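ABC transporter sugar binding protein (Xanthomonas axonopodis pv. citri, PDB 3UOR) probably binds maltose or a related sugar in the periplasm and delivers it to an ABC transporter for uptake. Local coordinates at residues A[168-173]-A[230-235]; A[174-179]-A[258-263]; A[389-392]-A[397-400]; A[164-169]-A[202-207]. One frame throughout, in Å; residues are numbered along the deposited sequence.

Contact 1. Residues A[168-173]-A[230-235]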
loop_
_atom_site.group_PDB
_atom_site.type_symbol
_atom_site.label_atom_id
_atom_site.label_comp_id
_atom_site.label_asym_id
_atom_site.label_seq_id
_atom_site.Cartn_x
_atom_site.Cartn_y
_atom_site.Cartn_z
ATOM N N GLU A 168 -6.953 -8.782 -21.660
ATOM C CA GLU A 168 -7.705 -9.919 -21.128
ATOM C C GLU A 168 -8.705 -9.435 -20.062
ATOM O O GLU A 168 -9.835 -9.908 -19.983
ATOM C CB GLU A 168 -6.754 -10.958 -20.517
ATOM C CG GLU A 168 -5.814 -11.612 -21.528
ATOM C CD GLU A 168 -4.722 -12.454 -20.886
ATOM O OE1 GLU A 168 -4.612 -12.465 -19.626
ATOM O OE2 GLU A 168 -3.977 -13.110 -21.649
ATOM N N MET A 169 -8.277 -8.495 -19.232
ATOM C CA MET A 169 -9.151 -7.993 -18.188
ATOM C C MET A 169 -10.386 -7.323 -18.812
ATOM O O MET A 169 -11.526 -7.525 -18.355
ATOM C CB MET A 169 -8.409 -7.012 -17.276
ATOM C CG MET A 169 -9.173 -6.742 -15.983
ATOM S SD MET A 169 -8.384 -5.499 -14.966
ATOM C CE MET A 169 -9.643 -5.331 -13.709
ATOM N N GLU A 170 -10.159 -6.538 -19.865
ATOM C CA GLU A 170 -11.272 -5.865 -20.544
ATOM C C GLU A 170 -12.286 -6.867 -21.119
ATOM O O GLU A 170 -13.503 -6.713 -20.942
ATOM C CB GLU A 170 -10.748 -4.924 -21.636
ATOM C CG GLU A 170 -9.858 -3.827 -21.069
ATOM C CD GLU A 170 -9.682 -2.671 -22.042
ATOM O OE1 GLU A 170 -9.830 -2.878 -23.262
ATOM O OE2 GLU A 170 -9.388 -1.549 -21.589
ATOM N N GLN A 171 -11.789 -7.903 -21.789
ATOM C CA GLN A 171 -12.664 -8.938 -22.344
ATOM C C GLN A 171 -13.438 -9.682 -21.257
ATOM O O GLN A 171 -14.623 -9.923 -21.407
ATOM C CB GLN A 171 -11.871 -9.923 -23.188
ATOM C CG GLN A 171 -11.282 -9.282 -24.410
ATOM C CD GLN A 171 -12.371 -8.835 -25.350
ATOM O OE1 GLN A 171 -13.315 -9.583 -25.614
ATOM N NE2 GLN A 171 -12.264 -7.608 -25.844
ATOM N N VAL A 172 -12.773 -10.036 -20.159
ATOM C CA VAL A 172 -13.469 -10.707 -19.053
ATOM C C VAL A 172 -14.553 -9.791 -18.468
ATOM O O VAL A 172 -15.685 -10.210 -18.220
ATOM C CB VAL A 172 -12.504 -11.117 -17.920
ATOM C CG1 VAL A 172 -13.297 -11.557 -16.706
ATOM C CG2 VAL A 172 -11.551 -12.229 -18.393
ATOM N N MET A 173 -14.211 -8.528 -18.250
ATOM C CA MET A 173 -15.200 -7.600 -17.706
ATOM C C MET A 173 -16.380 -7.436 -18.655
ATOM O O MET A 173 -17.524 -7.387 -18.217
ATOM C CB MET A 173 -14.582 -6.243 -17.339
ATOM C CG MET A 173 -13.699 -6.318 -16.070
ATOM S SD MET A 173 -13.052 -4.707 -15.584
ATOM C CE MET A 173 -11.995 -4.293 -16.981
ATOM N N TYR A 230 -8.226 3.195 -16.838
ATOM C CA TYR A 230 -9.089 3.402 -15.678
ATOM C C TYR A 230 -10.439 4.078 -16.046
ATOM O O TYR A 230 -11.512 3.594 -15.684
ATOM C CB TYR A 230 -8.315 4.243 -14.652
ATOM C CG TYR A 230 -9.077 4.672 -13.422
ATOM C CD1 TYR A 230 -9.187 3.824 -12.315
ATOM C CD2 TYR A 230 -9.636 5.949 -13.328
ATOM C CE1 TYR A 230 -9.851 4.234 -11.161
ATOM C CE2 TYR A 230 -10.310 6.363 -12.178
ATOM C CZ TYR A 230 -10.401 5.502 -11.095
ATOM O OH TYR A 230 -11.049 5.881 -9.943
ATOM N N ASP A 231 -10.392 5.185 -16.773
ATOM C CA ASP A 231 -11.632 5.878 -17.171
ATOM C C ASP A 231 -12.520 4.961 -18.020
ATOM O O ASP A 231 -13.742 4.899 -17.836
ATOM C CB ASP A 231 -11.285 7.142 -17.948
ATOM C CG ASP A 231 -12.511 7.970 -18.306
ATOM O OD1 ASP A 231 -13.485 7.991 -17.520
ATOM O OD2 ASP A 231 -12.473 8.622 -19.368
ATOM N N ASN A 232 -11.903 4.226 -18.938
ATOM C CA ASN A 232 -12.664 3.354 -19.835
ATOM C C ASN A 232 -13.598 2.391 -19.096
ATOM O O ASN A 232 -14.683 2.104 -19.576
ATOM C CB ASN A 232 -11.728 2.567 -20.756
ATOM C CG ASN A 232 -12.483 1.768 -21.794
ATOM O OD1 ASN A 232 -13.175 2.327 -22.644
ATOM N ND2 ASN A 232 -12.346 0.451 -21.742
ATOM N N MET A 233 -13.176 1.883 -17.939
ATOM C CA MET A 233 -13.991 0.916 -17.203
ATOM C C MET A 233 -15.321 1.522 -16.747
ATOM O O MET A 233 -16.336 0.842 -16.717
ATOM C CB MET A 233 -13.242 0.381 -15.972
ATOM C CG MET A 233 -11.954 -0.395 -16.306
ATOM S SD MET A 233 -11.324 -1.271 -14.847
ATOM C CE MET A 233 -9.576 -1.142 -15.186
ATOM N N TYR A 234 -15.315 2.781 -16.330
ATOM C CA TYR A 234 -16.583 3.410 -15.971
ATOM C C TYR A 234 -17.420 3.713 -17.202
ATOM O O TYR A 234 -18.627 3.519 -17.180
ATOM C CB TYR A 234 -16.376 4.695 -15.172
ATOM C CG TYR A 234 -15.573 4.489 -13.918
ATOM C CD1 TYR A 234 -16.189 4.280 -12.690
ATOM C CD2 TYR A 234 -14.187 4.487 -13.969
ATOM C CE1 TYR A 234 -15.424 4.098 -11.543
ATOM C CE2 TYR A 234 -13.423 4.305 -12.837
ATOM C CZ TYR A 234 -14.039 4.103 -11.637
ATOM O OH TYR A 234 -13.245 3.946 -10.527
ATOM N N GLN A 235 -16.780 4.180 -18.271
ATOM C CA GLN A 235 -17.536 4.588 -19.445
ATOM C C GLN A 235 -18.134 3.389 -20.172
ATOM O O GLN A 235 -19.144 3.542 -20.867
ATOM C CB GLN A 235 -16.727 5.480 -20.405
ATOM C CG GLN A 235 -16.058 6.724 -19.787
ATOM C CD GLN A 235 -16.958 7.522 -18.858
ATOM O OE1 GLN A 235 -18.178 7.457 -18.939
ATOM N NE2 GLN A 235 -16.350 8.285 -17.970
HETATM O O HOH W 1 -10.489 -0.357 -19.556
#

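Contact 2. Residues A[174-179]-A[258-263]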
loop_
_atom_site.group_PDB
_atom_site.type_symbol
_atom_site.label_atom_id
_atom_site.label_comp_id
_atom_site.label_asym_id
_atom_site.label_seq_id
_atom_site.Cartn_x
_atom_site.Cartn_y
_atom_site.Cartn_z
ATOM N N ALA A 174 -16.114 -7.359 -19.950
ATOM C CA ALA A 174 -17.220 -7.205 -20.904
ATOM C C ALA A 174 -18.070 -8.472 -20.849
ATOM O O ALA A 174 -19.296 -8.415 -20.929
ATOM C CB ALA A 174 -16.700 -6.960 -22.312
ATOM N N ALA A 175 -17.417 -9.618 -20.664
ATOM C CA ALA A 175 -18.138 -10.888 -20.654
ATOM C C ALA A 175 -19.048 -10.965 -19.419
ATOM O O ALA A 175 -20.178 -11.454 -19.488
ATOM C CB ALA A 175 -17.164 -12.077 -20.714
ATOM N N ILE A 176 -18.570 -10.448 -18.298
ATOM C CA ILE A 176 -19.367 -10.442 -17.069
ATOM C C ILE A 176 -20.534 -9.475 -17.210
ATOM O O ILE A 176 -21.659 -9.761 -16.796
ATOM C CB ILE A 176 -18.499 -10.050 -15.844
ATOM C CG1 ILE A 176 -17.449 -11.128 -15.582
ATOM C CG2 ILE A 176 -19.359 -9.824 -14.624
ATOM C CD1 ILE A 176 -16.505 -10.833 -14.439
ATOM N N LYS A 177 -20.259 -8.329 -17.818
ATOM C CA LYS A 177 -21.272 -7.305 -17.978
ATOM C C LYS A 177 -22.436 -7.837 -18.827
ATOM O O LYS A 177 -23.602 -7.641 -18.479
ATOM C CB LYS A 177 -20.668 -6.039 -18.583
ATOM C CG LYS A 177 -21.669 -4.877 -18.755
ATOM C CD LYS A 177 -22.093 -4.289 -17.415
ATOM C CE LYS A 177 -23.041 -3.124 -17.638
ATOM N NZ LYS A 177 -23.276 -2.364 -16.390
ATOM N N ARG A 178 -22.131 -8.528 -19.924
ATOM C CA ARG A 178 -23.189 -9.180 -20.702
ATOM C C ARG A 178 -24.017 -10.096 -19.811
ATOM O O ARG A 178 -25.232 -10.063 -19.840
ATOM C CB ARG A 178 -22.613 -9.994 -21.861
ATOM C CG ARG A 178 -21.989 -9.144 -22.948
ATOM C CD ARG A 178 -21.756 -9.953 -24.214
ATOM N NE ARG A 178 -20.767 -11.014 -24.049
ATOM C CZ ARG A 178 -19.453 -10.844 -24.184
ATOM N NH1 ARG A 178 -18.958 -9.642 -24.470
ATOM N NH2 ARG A 178 -18.630 -11.877 -24.028
ATOM N N LYS A 179 -23.352 -10.915 -19.011
ATOM C CA LYS A 179 -24.058 -11.846 -18.140
ATOM C C LYS A 179 -24.934 -11.166 -17.077
ATOM O O LYS A 179 -26.063 -11.591 -16.849
ATOM C CB LYS A 179 -23.077 -12.802 -17.469
ATOM C CG LYS A 179 -23.379 -14.258 -17.724
ATOM C CD LYS A 179 -23.360 -14.562 -19.204
ATOM C CE LYS A 179 -23.714 -16.013 -19.455
ATOM N NZ LYS A 179 -23.907 -16.297 -20.907
ATOM N N TYR A 258 -23.607 -7.787 -7.002
ATOM C CA TYR A 258 -23.678 -6.442 -7.590
ATOM C C TYR A 258 -22.448 -6.147 -8.459
ATOM O O TYR A 258 -22.514 -5.364 -9.405
ATOM C CB TYR A 258 -23.836 -5.370 -6.498
ATOM C CG TYR A 258 -24.020 -3.939 -7.009
ATOM C CD1 TYR A 258 -24.897 -3.649 -8.052
ATOM C CD2 TYR A 258 -23.345 -2.876 -6.416
ATOM C CE1 TYR A 258 -25.072 -2.337 -8.506
ATOM C CE2 TYR A 258 -23.519 -1.561 -6.861
ATOM C CZ TYR A 258 -24.377 -1.302 -7.903
ATOM O OH TYR A 258 -24.539 -0.002 -8.332
ATOM N N TYR A 259 -21.324 -6.776 -8.128
ATOM C CA TYR A 259 -20.123 -6.697 -8.951
ATOM C C TYR A 259 -19.280 -7.933 -8.693
ATOM O O TYR A 259 -19.267 -8.448 -7.577
ATOM C CB TYR A 259 -19.323 -5.417 -8.651
ATOM C CG TYR A 259 -19.268 -5.045 -7.188
ATOM C CD1 TYR A 259 -20.143 -4.103 -6.659
ATOM C CD2 TYR A 259 -18.352 -5.639 -6.337
ATOM C CE1 TYR A 259 -20.107 -3.769 -5.339
ATOM C CE2 TYR A 259 -18.310 -5.314 -4.998
ATOM C CZ TYR A 259 -19.191 -4.379 -4.506
ATOM O OH TYR A 259 -19.150 -4.032 -3.176
ATOM N N ALA A 260 -18.574 -8.391 -9.727
ATOM C CA ALA A 260 -17.785 -9.614 -9.659
ATOM C C ALA A 260 -16.389 -9.431 -9.048
ATOM O O ALA A 260 -15.870 -10.344 -8.364
ATOM C CB ALA A 260 -17.674 -10.213 -11.056
ATOM N N PHE A 261 -15.773 -8.273 -9.321
ATOM C CA PHE A 261 -14.437 -7.944 -8.800
ATOM C C PHE A 261 -14.475 -6.748 -7.863
ATOM O O PHE A 261 -15.273 -5.812 -8.027
ATOM C CB PHE A 261 -13.438 -7.587 -9.920
ATOM C CG PHE A 261 -13.285 -8.635 -10.990
ATOM C CD1 PHE A 261 -13.577 -9.967 -10.743
ATOM C CD2 PHE A 261 -12.808 -8.277 -12.250
ATOM C CE1 PHE A 261 -13.405 -10.925 -11.731
ATOM C CE2 PHE A 261 -12.641 -9.225 -13.241
ATOM C CZ PHE A 261 -12.935 -10.551 -12.983
ATOM N N TYR A 262 -13.551 -6.758 -6.914
ATOM C CA TYR A 262 -13.348 -5.649 -6.007
ATOM C C TYR A 262 -11.836 -5.473 -5.876
ATOM O O TYR A 262 -11.129 -6.394 -5.461
ATOM C CB TYR A 262 -14.008 -5.954 -4.663
ATOM C CG TYR A 262 -13.838 -4.900 -3.591
ATOM C CD1 TYR A 262 -14.016 -3.554 -3.867
ATOM C CD2 TYR A 262 -13.560 -5.265 -2.283
ATOM C CE1 TYR A 262 -13.878 -2.592 -2.872
ATOM C CE2 TYR A 262 -13.421 -4.307 -1.267
ATOM C CZ TYR A 262 -13.577 -2.981 -1.573
ATOM O OH TYR A 262 -13.437 -2.046 -0.577
ATOM N N LEU A 263 -11.341 -4.304 -6.271
ATOM C CA LEU A 263 -9.919 -4.022 -6.224
ATOM C C LEU A 263 -9.526 -3.434 -4.871
ATOM O O LEU A 263 -9.772 -2.261 -4.616
ATOM C CB LEU A 263 -9.553 -3.064 -7.349
ATOM C CG LEU A 263 -8.121 -3.126 -7.883
ATOM C CD1 LEU A 263 -7.993 -2.243 -9.099
ATOM C CD2 LEU A 263 -7.137 -2.713 -6.782
#

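Contact 3. Residues A[389-392]-A[397-400]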
loop_
_atom_site.group_PDB
_atom_site.type_symbol
_atom_site.label_atom_id
_atom_site.label_comp_id
_atom_site.label_asym_id
_atom_site.label_seq_id
_atom_site.Cartn_x
_atom_site.Cartn_y
_atom_site.Cartn_z
ATOM N N GLU A 389 -11.751 11.799 -10.855
ATOM C CA GLU A 389 -13.177 11.696 -10.606
ATOM C C GLU A 389 -13.932 12.670 -11.517
ATOM O O GLU A 389 -15.057 12.403 -11.939
ATOM C CB GLU A 389 -13.483 11.977 -9.150
ATOM C CG GLU A 389 -14.947 11.905 -8.801
ATOM C CD GLU A 389 -15.183 12.167 -7.331
ATOM O OE1 GLU A 389 -14.347 12.865 -6.711
ATOM O OE2 GLU A 389 -16.195 11.685 -6.794
ATOM N N ARG A 390 -13.299 13.786 -11.848
ATOM C CA ARG A 390 -13.925 14.759 -12.741
ATOM C C ARG A 390 -13.960 14.216 -14.163
ATOM O O ARG A 390 -14.935 14.403 -14.887
ATOM C CB ARG A 390 -13.162 16.077 -12.718
ATOM C CG ARG A 390 -14.037 17.294 -12.877
ATOM C CD ARG A 390 -13.447 18.437 -12.068
ATOM N NE ARG A 390 -12.077 18.698 -12.492
ATOM C CZ ARG A 390 -11.085 19.045 -11.681
ATOM N NH1 ARG A 390 -11.300 19.179 -10.375
ATOM N NH2 ARG A 390 -9.875 19.260 -12.181
ATOM N N VAL A 391 -12.878 13.561 -14.560
ATOM C CA VAL A 391 -12.822 12.888 -15.840
ATOM C C VAL A 391 -13.924 11.838 -15.928
ATOM O O VAL A 391 -14.666 11.795 -16.916
ATOM C CB VAL A 391 -11.462 12.227 -16.056
ATOM C CG1 VAL A 391 -11.535 11.180 -17.176
ATOM C CG2 VAL A 391 -10.424 13.287 -16.344
ATOM N N VAL A 392 -14.037 10.996 -14.897
ATOM C CA VAL A 392 -15.052 9.941 -14.901
ATOM C C VAL A 392 -16.492 10.475 -14.858
ATOM O O VAL A 392 -17.344 10.052 -15.631
ATOM C CB VAL A 392 -14.876 8.957 -13.748
ATOM C CG1 VAL A 392 -15.978 7.919 -13.785
ATOM C CG2 VAL A 392 -13.477 8.279 -13.815
ATOM N N SER A 397 -11.965 16.198 -20.446
ATOM C CA SER A 397 -11.083 15.509 -21.394
ATOM C C SER A 397 -9.770 15.083 -20.746
ATOM O O SER A 397 -9.326 15.673 -19.758
ATOM C CB SER A 397 -10.765 16.413 -22.581
ATOM O OG SER A 397 -9.846 17.410 -22.187
ATOM N N HIS A 398 -9.124 14.080 -21.332
ATOM C CA HIS A 398 -7.910 13.540 -20.754
ATOM C C HIS A 398 -6.784 14.532 -20.954
ATOM O O HIS A 398 -5.956 14.715 -20.059
ATOM C CB HIS A 398 -7.579 12.161 -21.351
ATOM C CG HIS A 398 -8.581 11.104 -20.993
ATOM N ND1 HIS A 398 -8.368 9.763 -21.222
ATOM C CD2 HIS A 398 -9.797 11.195 -20.405
ATOM C CE1 HIS A 398 -9.419 9.071 -20.806
ATOM N NE2 HIS A 398 -10.298 9.919 -20.303
ATOM N N ASP A 399 -6.759 15.178 -22.120
ATOM C CA ASP A 399 -5.793 16.253 -22.370
ATOM C C ASP A 399 -5.902 17.340 -21.312
ATOM O O ASP A 399 -4.886 17.763 -20.773
ATOM C CB ASP A 399 -5.999 16.893 -23.756
ATOM C CG ASP A 399 -5.355 16.091 -24.880
ATOM O OD1 ASP A 399 -5.741 16.295 -26.057
ATOM O OD2 ASP A 399 -4.467 15.258 -24.594
ATOM N N ALA A 400 -7.129 17.802 -21.042
ATOM C CA ALA A 400 -7.370 18.883 -20.079
ATOM C C ALA A 400 -6.982 18.380 -18.693
ATOM O O ALA A 400 -6.352 19.092 -17.922
ATOM C CB ALA A 400 -8.865 19.326 -20.077
#

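Contact 4. Residues A[164-169]-A[202-207]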
loop_
_atom_site.group_PDB
_atom_site.type_symbol
_atom_site.label_atom_id
_atom_site.label_comp_id
_atom_site.label_asym_id
_atom_site.label_seq_id
_atom_site.Cartn_x
_atom_site.Cartn_y
_atom_site.Cartn_z
ATOM N N LYS A 164 -4.692 -11.725 -16.864
ATOM C CA LYS A 164 -3.380 -11.275 -16.402
ATOM C C LYS A 164 -2.906 -10.049 -17.151
ATOM O O LYS A 164 -2.017 -9.339 -16.674
ATOM C CB LYS A 164 -2.323 -12.379 -16.537
ATOM C CG LYS A 164 -2.619 -13.632 -15.727
ATOM C CD LYS A 164 -1.460 -14.629 -15.819
ATOM C CE LYS A 164 -1.719 -15.832 -14.926
ATOM N NZ LYS A 164 -0.453 -16.559 -14.616
ATOM N N THR A 165 -3.473 -9.815 -18.335
ATOM C CA THR A 165 -3.166 -8.607 -19.073
ATOM C C THR A 165 -4.357 -7.652 -19.031
ATOM O O THR A 165 -5.502 -8.064 -18.849
ATOM C CB THR A 165 -2.859 -8.904 -20.530
ATOM O OG1 THR A 165 -4.088 -9.194 -21.204
ATOM C CG2 THR A 165 -1.920 -10.114 -20.644
ATOM N N TRP A 166 -4.079 -6.372 -19.222
ATOM C CA TRP A 166 -5.133 -5.384 -19.396
ATOM C C TRP A 166 -6.184 -5.809 -20.417
ATOM O O TRP A 166 -7.383 -5.790 -20.116
ATOM C CB TRP A 166 -4.530 -4.044 -19.783
ATOM C CG TRP A 166 -3.938 -3.283 -18.594
ATOM C CD1 TRP A 166 -3.668 -3.778 -17.344
ATOM C CD2 TRP A 166 -3.530 -1.909 -18.578
ATOM N NE1 TRP A 166 -3.121 -2.793 -16.554
ATOM C CE2 TRP A 166 -3.032 -1.635 -17.284
ATOM C CE3 TRP A 166 -3.545 -0.878 -19.536
ATOM C CZ2 TRP A 166 -2.560 -0.363 -16.914
ATOM C CZ3 TRP A 166 -3.075 0.382 -19.171
ATOM C CH2 TRP A 166 -2.593 0.628 -17.872
ATOM N N ALA A 167 -5.753 -6.200 -21.620
ATOM C CA ALA A 167 -6.720 -6.571 -22.663
ATOM C C ALA A 167 -7.579 -7.766 -22.253
ATOM O O ALA A 167 -8.791 -7.771 -22.476
ATOM C CB ALA A 167 -6.030 -6.850 -23.992
ATOM N N GLU A 168 -6.953 -8.782 -21.660
ATOM C CA GLU A 168 -7.705 -9.919 -21.128
ATOM C C GLU A 168 -8.705 -9.435 -20.062
ATOM O O GLU A 168 -9.835 -9.908 -19.983
ATOM C CB GLU A 168 -6.754 -10.958 -20.517
ATOM C CG GLU A 168 -5.814 -11.612 -21.528
ATOM C CD GLU A 168 -4.722 -12.454 -20.886
ATOM O OE1 GLU A 168 -4.612 -12.465 -19.626
ATOM O OE2 GLU A 168 -3.977 -13.110 -21.649
ATOM N N MET A 169 -8.277 -8.495 -19.232
ATOM C CA MET A 169 -9.151 -7.993 -18.188
ATOM C C MET A 169 -10.386 -7.323 -18.812
ATOM O O MET A 169 -11.526 -7.525 -18.355
ATOM C CB MET A 169 -8.409 -7.012 -17.276
ATOM C CG MET A 169 -9.173 -6.742 -15.983
ATOM S SD MET A 169 -8.384 -5.499 -14.966
ATOM C CE MET A 169 -9.643 -5.331 -13.709
ATOM N N LEU A 202 1.483 3.019 -11.734
ATOM C CA LEU A 202 2.745 2.383 -11.350
ATOM C C LEU A 202 3.157 1.240 -12.283
ATOM O O LEU A 202 4.308 0.852 -12.279
ATOM C CB LEU A 202 2.696 1.870 -9.912
ATOM C CG LEU A 202 2.639 2.965 -8.870
ATOM C CD1 LEU A 202 2.412 2.353 -7.485
ATOM C CD2 LEU A 202 3.921 3.714 -8.932
ATOM N N GLN A 203 2.224 0.695 -13.069
ATOM C CA GLN A 203 2.583 -0.381 -14.011
ATOM C C GLN A 203 3.255 0.120 -15.297
ATOM O O GLN A 203 3.519 -0.671 -16.189
ATOM C CB GLN A 203 1.361 -1.240 -14.370
ATOM C CG GLN A 203 0.707 -1.898 -13.163
ATOM C CD GLN A 203 -0.535 -2.629 -13.544
ATOM O OE1 GLN A 203 -1.161 -2.324 -14.567
ATOM N NE2 GLN A 203 -0.911 -3.611 -12.736
ATOM N N GLN A 204 3.534 1.419 -15.387
ATOM C CA GLN A 204 4.081 1.997 -16.619
ATOM C C GLN A 204 5.574 2.194 -16.449
ATOM O O GLN A 204 6.048 2.292 -15.336
ATOM C CB GLN A 204 3.417 3.351 -16.925
ATOM C CG GLN A 204 1.862 3.325 -16.925
ATOM C CD GLN A 204 1.290 2.176 -17.756
ATOM O OE1 GLN A 204 1.679 1.979 -18.909
ATOM N NE2 GLN A 204 0.368 1.405 -17.164
ATOM N N ASP A 205 6.300 2.312 -17.552
ATOM C CA ASP A 205 7.754 2.411 -17.512
ATOM C C ASP A 205 8.250 3.761 -17.072
ATOM O O ASP A 205 9.389 3.890 -16.619
ATOM C CB ASP A 205 8.341 2.127 -18.888
ATOM C CG ASP A 205 8.322 0.664 -19.222
ATOM O OD1 ASP A 205 8.439 -0.146 -18.274
ATOM O OD2 ASP A 205 8.182 0.326 -20.420
ATOM N N ASP A 206 7.422 4.782 -17.229
ATOM C CA ASP A 206 7.888 6.106 -16.850
ATOM C C ASP A 206 7.443 6.466 -15.434
ATOM O O ASP A 206 6.636 5.773 -14.824
ATOM C CB ASP A 206 7.573 7.186 -17.916
ATOM C CG ASP A 206 6.086 7.437 -18.097
ATOM O OD1 ASP A 206 5.286 6.681 -17.509
ATOM O OD2 ASP A 206 5.723 8.402 -18.823
ATOM N N ARG A 207 8.027 7.531 -14.914
ATOM C CA ARG A 207 7.833 7.965 -13.545
ATOM C C ARG A 207 6.725 9.038 -13.520
ATOM O O ARG A 207 6.565 9.782 -14.485
ATOM C CB ARG A 207 9.165 8.544 -13.084
ATOM C CG ARG A 207 9.357 8.748 -11.605
ATOM C CD ARG A 207 10.746 9.357 -11.364
ATOM N NE ARG A 207 10.962 9.652 -9.959
ATOM C CZ ARG A 207 10.951 8.732 -9.005
ATOM N NH1 ARG A 207 10.750 7.459 -9.321
ATOM N NH2 ARG A 207 11.155 9.081 -7.738
#

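Contact 1. Residues A[168-173]-A[230-235]
Met169, Glu170 and Met173 face Asn232 and Met233 across two helical segments that run almost parallel, 11° apart in their N-to-C directions, with axes 11.8 Å from each other at closest approach. That spacing is too wide for backbone contact, since even the nearest CA atoms, those of Glu170 and Met233, are 8.0 Å apart, and long side chains bridge it. Met233 takes part in both methionine contacts. Its CG stands anti to the carbonyl carbon (chi1 -63°), and from there the thioether extends toward helix 166-180, crossing the chain of Met173 at about a right angle. Met173 CE lies 3.8 Å from Met233 SD, whereas Met169 CE and Met233 CE meet more loosely, methyl to methyl, at 4.4 Å. Helices 166-180 and 221-235 belong to the alpha/beta architecture of a periplasmic sugar-binding protein, and this interface is helix-on-helix packing with three buried methionines at its centre. Met233 also touches Met189 and Phe200, so its side chain packs against more than the facing helix. Beside the methionines the contact turns polar and partly exposed. Glu170 OE2 stands 3.6 Å from Asn232 ND2, and a water mediates between them: it donates to Glu170 OE2 at 2.6 Å and accepts from Asn232 ND2 at 3.0 Å. The carboxylate and amide planes are 36° apart. Gln236 NE2 bonds to Asn232 OD1, so both ends of the amide are engaged, which would help to fix its rotation with ND2 turned to the water.

Contact 2. Residues A[174-179]-A[258-263]
Ile176 carries the helix side of this contact, meeting Ala260 and Phe261 where the chain turns a corner at Ala260. Its CB leaves the helix toward the strand segment; the nearest CA pair, Ile176 and Ala260, is 7.6 Å apart. At CB the side chain forks. The CG2 branch, anti to the backbone N, has its methyl 4.0 Å from Ala260 CB. The other branch leaves through CG1, which sits beside the backbone N (chi1 -66°), and continues extended to CD1 (chi2 178°). This terminal methyl makes the closest approach, 3.6 Å from Ala260 CB, and also reaches Phe261 CZ at 3.9 Å. The two methyls of Ile176 thus both rest on the single methyl of Ala260, while CD1 alone extends to the aromatic ring, which it meets obliquely at the CE1 and CZ end. All three residues are buried and the contact is purely apolar. The strand side is held by backbone hydrogen bonds from Ala260 to Arg150 and from Phe261 to Ala186 and Leu188, which place it between strands 134-150 and 187-188. This is helix-on-sheet packing of the alpha/beta kind, with helix 166-180 laid against the mixed sheet of a periplasmic binding protein.

Contact 3. Residues A[389-392]-A[397-400]
Val391 meets Ser397 and His398 across a short connection between two consecutive helices, 377-394 and 398-412, an alpha-alpha hairpin with four residues between the segments. The CA atoms of Val391 and Ser397, 6.4 Å apart, are the nearest backbone pair. Van der Waals contacts come from both branches of the valine. CG1, placed anti to the backbone N (chi1 163°), lies 3.6 Å from His398 NE2 and 3.7 Å from CD2 of the same ring, approaching it obliquely; the two side chains cross at about a right angle. CG2 makes a looser touch on the backbone, 4.3 Å from Ser397 O. Polar interactions set the surroundings of that packing. His398 NE2, the atom nearest the valine methyl, is hydrogen-bonded to Asp231 OD2 on helix 221-235, and Val391 itself also touches Asp231, so the aspartate meets both helices of the hairpin. Outside the packing, Arg390 forms a salt bridge with Glu404, tying the helices together again further along. Capping is the third kind of interaction. Ser397 is the N-cap of helix 398-412, and its OG accepts from Ala400 N at 3.0 Å with an N-H...O angle of 153°.

Contact 4. Residues A[164-169]-A[202-207]
Trp166 reaches Gln203 and Gln204 from the first turn of helix 166-180, which opens with a capping box, while the glutamines lie in the loop that follows helix 195-202. The one hydrogen bond between the segments runs from Trp166 NE1 to Gln203 OE1, 2.8 Å long but bent, with an N-H...O angle of 133°. The donor lies in the carbonyl plane, yet OE1 is tilted 23° from the indole plane. Farther round the ring, Trp166 CH2 comes within 3.1 Å of Gln204 NE2, with indole and amide planes 44° apart and the approach oblique. Gln204 arrives there because its chain bends at chi2, whereas Gln203 stays extended beyond CG. The next shell fixes both amides: Gln203 NE2 bonds to the carbonyls of Pro290 and Ala297, and Gln204 NE2 to that of Phe200. The indole is buried, stacked on Phe229 and set nearly perpendicular to the ring of Phe200. Farther out, the capping box holds the start of the helix from which the tryptophan projects. Thr165 OG1 accepts from Glu168 N at 2.9 Å, and Glu168 OE1 in turn accepts from Thr165 N at 3.2 Å. That oxygen has a second donor: Lys164 N, 2.9 Å away, meets Glu168 OE1 nearly in line with its C-O bond.

Of the segments in contact, those on helix 166-180 come first from the N terminus and supply one side of three contacts. Contact 4 closes the shortest of their loops, returning at 202-207; contact 1 starts from an overlapping segment, sharing Glu168 and Met169, and closes at 230-235, so the return of contact 4 lies inside its loop. Contact 2 leaves from 174-179 and closes last, at 258-263, crossing both. Contacts 1 and 2 touch directly, with Val172 CG1 3.9 Å from Phe261 CZ. Contact 3 follows in series as a local hairpin, joined to contact 1 through the aspartate bond and through Gln235 and Val392. Together they tie the sheet, helices 166-180 and 221-235, the loop at 202-207 and the C-terminal helices together.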